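Side-chain contacts in polymerase X (Deinococcus radiodurans, PDB 2W9M), which probably extends DNA from deoxynucleoside triphosphates as a family X polymerase, and also carries a three-zinc site that suggests phosphoester hydrolysis: residues Leu495-Trp499 with Arg500-Arg504; Glu320-Thr323 with Val324-Arg328; Gln161-Arg164 with Ala165-Val169. All coordinates share one frame; numbering follows the deposited sequence.

Contact 1: Leu495-Trp499 with Arg500-Arg504; sequences LDLDW and REALR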
ATOM      1  N   LEU A 495       2.186  -3.303  -0.910  1.00 24.13           N
ATOM      2  CA  LEU A 495       1.926  -4.717  -0.651  1.00 20.63           C
ATOM      3  C   LEU A 495       3.219  -5.510  -0.817  1.00 27.20           C
ATOM      4  O   LEU A 495       3.318  -6.427  -1.634  1.00 31.60           O
ATOM      5  CB  LEU A 495       0.821  -5.233  -1.571  1.00 23.70           C
ATOM      6  CG  LEU A 495      -0.465  -4.406  -1.454  1.00 24.52           C
ATOM      7  CD1 LEU A 495      -1.596  -5.018  -2.254  1.00 20.71           C
ATOM      8  CD2 LEU A 495      -0.864  -4.263  -0.004  1.00 17.99           C
ATOM      9  N   ASP A 496       4.205  -5.140  -0.011  1.00 24.45           N
ATOM     10  CA  ASP A 496       5.579  -5.577  -0.183  1.00 32.87           C
ATOM     11  C   ASP A 496       6.194  -5.526   1.206  1.00 30.32           C
ATOM     12  O   ASP A 496       6.119  -4.486   1.854  1.00 36.59           O
ATOM     13  CB  ASP A 496       6.274  -4.591  -1.126  1.00 26.64           C
ATOM     14  CG  ASP A 496       7.777  -4.768  -1.177  1.00 48.14           C
ATOM     15  OD1 ASP A 496       8.470  -3.777  -1.498  1.00 39.11           O
ATOM     16  OD2 ASP A 496       8.268  -5.887  -0.910  1.00 62.82           O
ATOM     17  N   LEU A 497       6.799  -6.610   1.694  1.00 23.55           N
ATOM     18  CA  LEU A 497       7.085  -7.866   0.985  1.00 23.26           C
ATOM     19  C   LEU A 497       5.913  -8.572   0.293  1.00 25.18           C
ATOM     20  O   LEU A 497       4.830  -8.709   0.862  1.00 28.51           O
ATOM     21  CB  LEU A 497       7.717  -8.838   1.984  1.00 18.81           C
ATOM     22  CG  LEU A 497       8.342 -10.130   1.469  1.00 32.21           C
ATOM     23  CD1 LEU A 497       9.604  -9.823   0.668  1.00 25.05           C
ATOM     24  CD2 LEU A 497       8.650 -11.065   2.640  1.00 19.50           C
ATOM     25  N   ASP A 498       6.149  -9.034  -0.933  1.00 27.93           N
ATOM     26  CA  ASP A 498       5.138  -9.764  -1.694  1.00 27.62           C
ATOM     27  C   ASP A 498       4.699 -11.012  -0.935  1.00 30.41           C
ATOM     28  O   ASP A 498       5.519 -11.661  -0.285  1.00 27.81           O
ATOM     29  CB  ASP A 498       5.687 -10.155  -3.068  1.00 27.17           C
ATOM     30  CG  ASP A 498       4.603 -10.647  -4.010  1.00 43.83           C
ATOM     31  OD1 ASP A 498       4.735 -11.778  -4.514  1.00 45.99           O
ATOM     32  OD2 ASP A 498       3.617  -9.909  -4.241  1.00 60.77           O
ATOM     33  N   TRP A 499       3.414 -11.350  -1.015  1.00 26.46           N
ATOM     34  CA  TRP A 499       2.896 -12.501  -0.273  1.00 27.01           C
ATOM     35  C   TRP A 499       3.512 -13.805  -0.766  1.00 31.41           C
ATOM     36  O   TRP A 499       3.577 -14.783  -0.027  1.00 30.32           O
ATOM     37  CB  TRP A 499       1.365 -12.570  -0.312  1.00 21.15           C
ATOM     38  CG  TRP A 499       0.787 -12.876  -1.662  1.00 25.12           C
ATOM     39  CD1 TRP A 499       0.329 -11.974  -2.577  1.00 34.86           C
ATOM     40  CD2 TRP A 499       0.598 -14.172  -2.248  1.00 30.50           C
ATOM     41  NE1 TRP A 499      -0.126 -12.625  -3.698  1.00 40.65           N
ATOM     42  CE2 TRP A 499       0.027 -13.973  -3.521  1.00 43.46           C
ATOM     43  CE3 TRP A 499       0.862 -15.475  -1.823  1.00 33.74           C
ATOM     44  CZ2 TRP A 499      -0.288 -15.033  -4.370  1.00 31.05           C
ATOM     45  CZ3 TRP A 499       0.546 -16.524  -2.666  1.00 34.98           C
ATOM     46  CH2 TRP A 499      -0.021 -16.296  -3.925  1.00 35.98           C
ATOM     47  N   ARG A 500       3.976 -13.811  -2.012  1.00 29.09           N
ATOM     48  CA  ARG A 500       4.614 -14.997  -2.568  1.00 25.11           C
ATOM     49  C   ARG A 500       5.926 -15.293  -1.868  1.00 20.99           C
ATOM     50  O   ARG A 500       6.240 -16.445  -1.601  1.00 30.41           O
ATOM     51  CB  ARG A 500       4.830 -14.844  -4.074  1.00 22.75           C
ATOM     52  CG  ARG A 500       3.550 -14.967  -4.877  1.00 24.60           C
ATOM     53  CD  ARG A 500       3.671 -14.315  -6.239  1.00 25.77           C
ATOM     54  NE  ARG A 500       2.359 -14.121  -6.845  1.00 43.95           N
ATOM     55  CZ  ARG A 500       1.585 -13.064  -6.623  1.00 47.49           C
ATOM     56  NH1 ARG A 500       1.996 -12.099  -5.811  1.00 50.04           N
ATOM     57  NH2 ARG A 500       0.401 -12.970  -7.212  1.00 36.59           N
ATOM     58  N   GLU A 501       6.693 -14.251  -1.567  1.00 28.32           N
ATOM     59  CA  GLU A 501       7.958 -14.423  -0.860  1.00 21.73           C
ATOM     60  C   GLU A 501       7.737 -14.723   0.622  1.00 21.52           C
ATOM     61  O   GLU A 501       8.498 -15.475   1.228  1.00 41.00           O
ATOM     62  CB  GLU A 501       8.848 -13.195  -1.033  1.00 26.27           C
ATOM     63  CG  GLU A 501       9.235 -12.915  -2.480  1.00 40.79           C
ATOM     64  CD  GLU A 501      10.056 -14.034  -3.103  1.00 54.15           C
ATOM     65  OE1 GLU A 501      10.493 -14.945  -2.365  1.00 49.68           O
ATOM     66  OE2 GLU A 501      10.268 -14.001  -4.333  1.00 52.07           O
ATOM     67  N   ALA A 502       6.689 -14.139   1.195  1.00 22.21           N
ATOM     68  CA  ALA A 502       6.300 -14.423   2.574  1.00 28.02           C
ATOM     69  C   ALA A 502       5.874 -15.880   2.737  1.00 26.88           C
ATOM     70  O   ALA A 502       6.148 -16.506   3.756  1.00 29.01           O
ATOM     71  CB  ALA A 502       5.176 -13.496   3.007  1.00 23.46           C
ATOM     72  N   LEU A 503       5.191 -16.410   1.727  1.00 31.22           N
ATOM     73  CA  LEU A 503       4.770 -17.808   1.728  1.00 34.29           C
ATOM     74  C   LEU A 503       5.980 -18.733   1.799  1.00 28.07           C
ATOM     75  O   LEU A 503       5.969 -19.725   2.520  1.00 34.13           O
ATOM     76  CB  LEU A 503       3.938 -18.124   0.477  1.00 20.88           C
ATOM     77  CG  LEU A 503       3.419 -19.557   0.332  1.00 24.83           C
ATOM     78  CD1 LEU A 503       2.541 -19.940   1.511  1.00 28.76           C
ATOM     79  CD2 LEU A 503       2.660 -19.719  -0.975  1.00 29.73           C
ATOM     80  N   ARG A 504       7.025 -18.395   1.051  1.00 25.61           N
ATOM     81  CA  ARG A 504       8.238 -19.204   1.018  1.00 24.00           C
ATOM     82  C   ARG A 504       9.051 -19.121   2.307  1.00 24.51           C
ATOM     83  O   ARG A 504       9.779 -20.050   2.645  1.00 31.30           O
ATOM     84  CB  ARG A 504       9.116 -18.802  -0.172  1.00 28.91           C
ATOM     85  CG  ARG A 504       8.589 -19.272  -1.517  1.00 19.54           C
ATOM     86  CD  ARG A 504       9.446 -18.771  -2.671  1.00 28.65           C
ATOM     87  NE  ARG A 504      10.790 -19.345  -2.663  1.00 28.11           N
ATOM     88  CZ  ARG A 504      11.911 -18.633  -2.596  1.00 36.20           C
ATOM     89  NH1 ARG A 504      11.859 -17.312  -2.533  1.00 37.73           N
ATOM     90  NH2 ARG A 504      13.090 -19.241  -2.602  1.00 38.50           N
TER

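Contact 2: Glu320-Thr323 with Val324-Arg328; sequences ELVT and VGDLR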
ATOM      1  N   GLU A 320      -7.449 -19.513  12.060  1.00 31.55           N
ATOM      2  CA  GLU A 320      -6.200 -19.363  12.806  1.00 36.06           C
ATOM      3  C   GLU A 320      -5.345 -18.217  12.273  1.00 31.84           C
ATOM      4  O   GLU A 320      -4.405 -17.782  12.934  1.00 30.65           O
ATOM      5  CB  GLU A 320      -5.381 -20.655  12.753  1.00 39.83           C
ATOM      6  CG  GLU A 320      -6.069 -21.876  13.331  1.00 51.24           C
ATOM      7  CD  GLU A 320      -5.270 -23.149  13.101  1.00 73.43           C
ATOM      8  OE1 GLU A 320      -4.978 -23.478  11.927  1.00 63.11           O
ATOM      9  OE2 GLU A 320      -4.933 -23.823  14.098  1.00 91.53           O
ATOM     10  N   LEU A 321      -5.668 -17.735  11.076  1.00 33.33           N
ATOM     11  CA  LEU A 321      -4.854 -16.721  10.410  1.00 30.67           C
ATOM     12  C   LEU A 321      -5.039 -15.321  11.006  1.00 30.08           C
ATOM     13  O   LEU A 321      -6.056 -15.026  11.636  1.00 23.74           O
ATOM     14  CB  LEU A 321      -5.143 -16.702   8.907  1.00 30.87           C
ATOM     15  CG  LEU A 321      -4.843 -17.989   8.126  1.00 30.33           C
ATOM     16  CD1 LEU A 321      -5.309 -17.863   6.687  1.00 30.67           C
ATOM     17  CD2 LEU A 321      -3.369 -18.331   8.173  1.00 28.17           C
ATOM     18  N   VAL A 322      -4.044 -14.465  10.804  1.00 19.61           N
ATOM     19  CA  VAL A 322      -4.081 -13.113  11.347  1.00 29.10           C
ATOM     20  C   VAL A 322      -5.267 -12.316  10.796  1.00 37.87           C
ATOM     21  O   VAL A 322      -5.701 -12.531   9.662  1.00 31.62           O
ATOM     22  CB  VAL A 322      -2.755 -12.366  11.070  1.00 27.68           C
ATOM     23  CG1 VAL A 322      -2.517 -12.235   9.574  1.00 21.04           C
ATOM     24  CG2 VAL A 322      -2.752 -11.006  11.740  1.00 27.94           C
ATOM     25  N   THR A 323      -5.796 -11.411  11.613  1.00 36.21           N
ATOM     26  CA  THR A 323      -6.856 -10.506  11.183  1.00 29.64           C
ATOM     27  C   THR A 323      -6.508  -9.086  11.603  1.00 30.96           C
ATOM     28  O   THR A 323      -5.604  -8.881  12.413  1.00 37.48           O
ATOM     29  CB  THR A 323      -8.211 -10.878  11.801  1.00 31.11           C
ATOM     30  OG1 THR A 323      -8.166 -10.655  13.217  1.00 43.33           O
ATOM     31  CG2 THR A 323      -8.540 -12.337  11.530  1.00 30.75           C
ATOM     32  N   VAL A 324      -7.224  -8.108  11.056  1.00 33.74           N
ATOM     33  CA  VAL A 324      -6.991  -6.708  11.398  1.00 32.07           C
ATOM     34  C   VAL A 324      -7.117  -6.490  12.907  1.00 33.26           C
ATOM     35  O   VAL A 324      -6.438  -5.635  13.482  1.00 35.81           O
ATOM     36  CB  VAL A 324      -7.954  -5.765  10.635  1.00 29.41           C
ATOM     37  CG1 VAL A 324      -7.818  -4.338  11.135  1.00 24.18           C
ATOM     38  CG2 VAL A 324      -7.679  -5.823   9.145  1.00 24.70           C
ATOM     39  N   GLY A 325      -7.974  -7.280  13.545  1.00 36.63           N
ATOM     40  CA  GLY A 325      -8.183  -7.179  14.980  1.00 32.73           C
ATOM     41  C   GLY A 325      -7.025  -7.702  15.816  1.00 38.29           C
ATOM     42  O   GLY A 325      -6.924  -7.385  17.000  1.00 47.21           O
ATOM     43  N   ASP A 326      -6.154  -8.501  15.205  1.00 30.82           N
ATOM     44  CA  ASP A 326      -4.990  -9.056  15.893  1.00 28.32           C
ATOM     45  C   ASP A 326      -3.828  -8.072  15.916  1.00 38.31           C
ATOM     46  O   ASP A 326      -2.782  -8.344  16.503  1.00 37.20           O
ATOM     47  CB  ASP A 326      -4.531 -10.346  15.217  1.00 29.88           C
ATOM     48  CG  ASP A 326      -5.508 -11.482  15.412  1.00 41.88           C
ATOM     49  OD1 ASP A 326      -5.975 -11.676  16.554  1.00 44.17           O
ATOM     50  OD2 ASP A 326      -5.805 -12.185  14.420  1.00 42.28           O
ATOM     51  N   LEU A 327      -4.008  -6.933  15.262  1.00 33.74           N
ATOM     52  CA  LEU A 327      -2.948  -5.942  15.174  1.00 33.54           C
ATOM     53  C   LEU A 327      -3.052  -4.938  16.317  1.00 32.49           C
ATOM     54  O   LEU A 327      -3.632  -3.866  16.165  1.00 35.02           O
ATOM     55  CB  LEU A 327      -3.004  -5.227  13.823  1.00 30.93           C
ATOM     56  CG  LEU A 327      -2.288  -5.866  12.625  1.00 32.18           C
ATOM     57  CD1 LEU A 327      -2.301  -7.387  12.675  1.00 24.96           C
ATOM     58  CD2 LEU A 327      -2.904  -5.357  11.331  1.00 29.00           C
ATOM     59  N   ARG A 328      -2.491  -5.296  17.464  1.00 34.17           N
ATOM     60  CA  ARG A 328      -2.506  -4.411  18.622  1.00 33.12           C
ATOM     61  C   ARG A 328      -1.632  -3.185  18.385  1.00 28.75           C
ATOM     62  O   ARG A 328      -2.023  -2.062  18.697  1.00 32.53           O
ATOM     63  CB  ARG A 328      -2.042  -5.157  19.873  1.00 35.87           C
ATOM     64  CG  ARG A 328      -2.954  -6.303  20.290  1.00 30.63           C
ATOM     65  CD  ARG A 328      -2.582  -6.806  21.675  1.00 50.28           C
ATOM     66  NE  ARG A 328      -3.396  -7.941  22.102  1.00 68.23           N
ATOM     67  CZ  ARG A 328      -3.181  -8.637  23.216  1.00 94.42           C
ATOM     68  NH1 ARG A 328      -2.173  -8.314  24.020  1.00 91.06           N
ATOM     69  NH2 ARG A 328      -3.971  -9.658  23.530  1.00 79.91           N
TER

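Contact 3: Gln161-Arg164 with Ala165-Val169; sequences QSLR and AGLAV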
ATOM      1  N   GLN A 161      -6.456  -2.157 -12.043  1.00 35.13           N
ATOM      2  CA  GLN A 161      -6.729  -1.259 -10.926  1.00 26.68           C
ATOM      3  C   GLN A 161      -6.044  -1.734  -9.649  1.00 31.44           C
ATOM      4  O   GLN A 161      -5.704  -2.907  -9.522  1.00 32.93           O
ATOM      5  CB  GLN A 161      -8.236  -1.159 -10.690  1.00 23.61           C
ATOM      6  CG  GLN A 161      -9.017  -0.665 -11.895  1.00 27.74           C
ATOM      7  CD  GLN A 161      -8.556   0.699 -12.351  1.00 26.57           C
ATOM      8  OE1 GLN A 161      -8.115   1.516 -11.543  1.00 45.85           O
ATOM      9  NE2 GLN A 161      -8.655   0.956 -13.648  1.00 29.22           N
ATOM     10  N   SER A 162      -5.841  -0.820  -8.705  1.00 30.45           N
ATOM     11  CA  SER A 162      -5.282  -1.188  -7.412  1.00 25.67           C
ATOM     12  C   SER A 162      -6.330  -1.955  -6.623  1.00 24.37           C
ATOM     13  O   SER A 162      -7.526  -1.792  -6.857  1.00 24.71           O
ATOM     14  CB  SER A 162      -4.832   0.053  -6.627  1.00 29.15           C
ATOM     15  OG  SER A 162      -5.936   0.813  -6.161  1.00 26.25           O
ATOM     16  N   LEU A 163      -5.881  -2.795  -5.697  1.00 29.95           N
ATOM     17  CA  LEU A 163      -6.800  -3.549  -4.853  1.00 22.58           C
ATOM     18  C   LEU A 163      -7.743  -2.610  -4.109  1.00 36.85           C
ATOM     19  O   LEU A 163      -8.896  -2.952  -3.855  1.00 33.67           O
ATOM     20  CB  LEU A 163      -6.030  -4.404  -3.850  1.00 25.07           C
ATOM     21  CG  LEU A 163      -6.876  -5.205  -2.856  1.00 34.61           C
ATOM     22  CD1 LEU A 163      -7.861  -6.110  -3.590  1.00 32.40           C
ATOM     23  CD2 LEU A 163      -5.985  -6.015  -1.924  1.00 29.03           C
ATOM     24  N   ARG A 164      -7.247  -1.424  -3.763  1.00 32.13           N
ATOM     25  CA  ARG A 164      -8.037  -0.449  -3.018  1.00 28.96           C
ATOM     26  C   ARG A 164      -9.248   0.038  -3.815  1.00 30.09           C
ATOM     27  O   ARG A 164     -10.372  -0.011  -3.328  1.00 30.38           O
ATOM     28  CB  ARG A 164      -7.169   0.742  -2.595  1.00 36.93           C
ATOM     29  CG  ARG A 164      -7.924   1.788  -1.793  1.00 38.72           C
ATOM     30  CD  ARG A 164      -7.129   3.078  -1.615  1.00 43.18           C
ATOM     31  NE  ARG A 164      -5.987   2.920  -0.718  1.00 48.01           N
ATOM     32  CZ  ARG A 164      -4.718   3.001  -1.103  1.00 49.34           C
ATOM     33  NH1 ARG A 164      -4.427   3.245  -2.376  1.00 43.73           N
ATOM     34  NH2 ARG A 164      -3.742   2.843  -0.220  1.00 41.94           N
ATOM     35  N   ALA A 165      -9.010   0.507  -5.037  1.00 28.46           N
ATOM     36  CA  ALA A 165     -10.087   0.992  -5.901  1.00 30.02           C
ATOM     37  C   ALA A 165     -11.100  -0.099  -6.236  1.00 23.89           C
ATOM     38  O   ALA A 165     -12.306   0.116  -6.140  1.00 36.36           O
ATOM     39  CB  ALA A 165      -9.516   1.595  -7.179  1.00 30.86           C
ATOM     40  N   GLY A 166     -10.610  -1.267  -6.636  1.00 25.88           N
ATOM     41  CA  GLY A 166     -11.482  -2.378  -6.971  1.00 28.37           C
ATOM     42  C   GLY A 166     -12.351  -2.818  -5.805  1.00 29.18           C
ATOM     43  O   GLY A 166     -13.539  -3.092  -5.963  1.00 32.80           O
ATOM     44  N   LEU A 167     -11.756  -2.885  -4.622  1.00 21.32           N
ATOM     45  CA  LEU A 167     -12.472  -3.332  -3.431  1.00 30.82           C
ATOM     46  C   LEU A 167     -13.483  -2.285  -2.968  1.00 36.08           C
ATOM     47  O   LEU A 167     -14.606  -2.620  -2.597  1.00 34.34           O
ATOM     48  CB  LEU A 167     -11.484  -3.658  -2.308  1.00 32.93           C
ATOM     49  CG  LEU A 167     -11.956  -4.516  -1.132  1.00 36.68           C
ATOM     50  CD1 LEU A 167     -12.823  -5.658  -1.618  1.00 35.34           C
ATOM     51  CD2 LEU A 167     -10.759  -5.049  -0.355  1.00 37.93           C
ATOM     52  N   ALA A 168     -13.078  -1.018  -2.993  1.00 32.39           N
ATOM     53  CA  ALA A 168     -13.970   0.082  -2.633  1.00 27.43           C
ATOM     54  C   ALA A 168     -15.197   0.126  -3.540  1.00 27.45           C
ATOM     55  O   ALA A 168     -16.322   0.253  -3.064  1.00 30.29           O
ATOM     56  CB  ALA A 168     -13.226   1.410  -2.688  1.00 30.27           C
ATOM     57  N   VAL A 169     -14.976   0.021  -4.846  1.00 26.47           N
ATOM     58  CA  VAL A 169     -16.077   0.055  -5.804  1.00 32.42           C
ATOM     59  C   VAL A 169     -17.010  -1.147  -5.640  1.00 31.34           C
ATOM     60  O   VAL A 169     -18.231  -0.995  -5.661  1.00 32.75           O
ATOM     61  CB  VAL A 169     -15.574   0.156  -7.257  1.00 32.85           C
ATOM     62  CG1 VAL A 169     -16.726  -0.043  -8.232  1.00 25.78           C
ATOM     63  CG2 VAL A 169     -14.894   1.505  -7.484  1.00 28.00           C
TER

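Contact 1: Leu495-Trp499 with Arg500-Arg504
R500 meets D498 edge-on and W499 over a face at the N-terminus of helix 499-505, with D498 as the N-cap. The helix follows strand 485-489 of the zinc-binding domain, whose parallel strands fit the barrel-like PHP fold. The carboxylate of D498 and the guanidinium of R500 are almost coplanar, 5° apart. R500 NH1 reaches D498 OD1 on its syn lone pair, 3.0 Å away, in a salt bridge. The same oxygen takes a weak capping bond from the backbone, R500 N to D498 OD1 being 3.3 Å, so one atom answers both the first turn and the side chain. An aspartate is short enough to turn back in this way. D498 OD2 has a partner of its own in R460.

W499 lies across R500 rather than beside it. Its CG sits between its own backbone N and carbonyl carbon (chi1 68°), which swings the indole over the arginine chain. R500 CG stands over the six-membered ring, 3.7 Å from its centroid, in a CH-pi contact. Further out the guanidinium tilts by 44° from the indole plane, with W499 CZ2 over its centre. E193 takes a salt bridge from R500 NH2, probably balancing a charge that lies against an aromatic surface. The indole also meets K535 in a cation-pi contact.

On a different side of the turn, L497 precedes the cap and A502 follows in the first turn, the two positions of a hydrophobic staple. A leucine bridges the cap here and the small alanine lets it come close. Both also touch F511. L497 CD2 lies 4.3 Å from A502 CB.

Contact 2: Glu320-Thr323 with Val324-Arg328
D326 and T323 face each other because of their first torsions: the aspartate CG lies beside its own backbone N (chi1 -69°), while the threonine OG1 lies between its backbone N and carbonyl carbon (chi1 67°). Both groups thus turn into the same bend. D326 OD2 is 2.9 Å from T323 N and accepts its hydrogen bond on the anti side of the carboxylate, 21° out of plane. T323 OG1 adds a weak bond to that atom, 3.1 Å from D326 OD2, so a single oxygen serves both the amide and the hydroxyl of the threonine. A residue that offers a second donor next to its N-H suits this place, and a short acid three residues on can reach both.

The backbone answers in the other direction. D326 N donates to T323 O at 2.9 Å, closing the turn. V324 and G325 occupy the corners between them.

Next to these polar bonds lies an apolar contact: V322 CG2 packs against L327 CD1, 3.8 Å apart. These branched aliphatic residues are buried, and V322 also rests on A533 of helix 526-535, whose R534 binds the V322 carbonyl oxygen. L327 O, for its part, accepts from H356.

The arrangement is a type I turn opening a short 3-10 segment, closed by an aspartate that accepts from the amide three residues back, which is one half of a capping box. It leads the chain into strand 329-333, the first strand of the zinc-binding domain's parallel sheet.

Contact 3: Gln161-Arg164 with Ala165-Val169
S162 caps the helix that begins just after it, and its hydroxyl meets A165 across the first turn. A165 N donates to S162 OG over 3.3 Å with the N-H almost straight at 174°. OG sits between the backbone N and carbonyl carbon of the serine (chi1 71°), which turns it toward A165 N. A serine is small enough to fit there beside the methyl of A165, whose CB lies 3.8 Å from S162 OG. Replacing S162 with a valine would probably leave A165 N without its side-chain acceptor and fray the start of the helix.

Backbone bonds follow at once. G166 N donates to S162 O at 3.1 Å. L167 N and A168 N bond in the same i to i+4 fashion to L163 O and R164 O. Together these make a classic N-capped alpha-helix, helix 163-176. The strand 161-162 before it pairs antiparallel with strand 194-203 in a mixed sheet, probably that of the polymerase palm.

The apolar contacts are sparse and local. L163 CD1 comes within 4.5 Å of L167 CD2, one turn on, and both leucines look to helix 526-535, where L163 touches Y528 and Q532. The small residues A165 and A168 suit the side against helix 121-130, where each meets E122.

The charged group belongs to R164. Its long chain bends at chi3, and at its end R164 NH2 makes a salt bridge to D525, the acid that pairs with its charge. The side chain also touches N491 and A492, and it lies about 9 Å from the side chain of the zinc ligand H518.

In the fold
Along the chain contact 3 comes first, then contact 2, then contact 1. The centres of contacts 1 and 2 are about 17 Å apart, those of contacts 1 and 3 about 20 Å, and those of contacts 2 and 3 about 22 Å; none touches another. Contact 3 belongs to the polymerase region, while contact 2 leads into strand 329-333 and contact 1 follows strand 485-489 of the seven-stranded parallel sheet. All three meet helix 526-535: Q532 is touched by L163 of contact 3 and by L495 and W499 of contact 1, and contact 2 meets A533 and R534. This helix thus links the polymerase and zinc-binding parts where they adjoin.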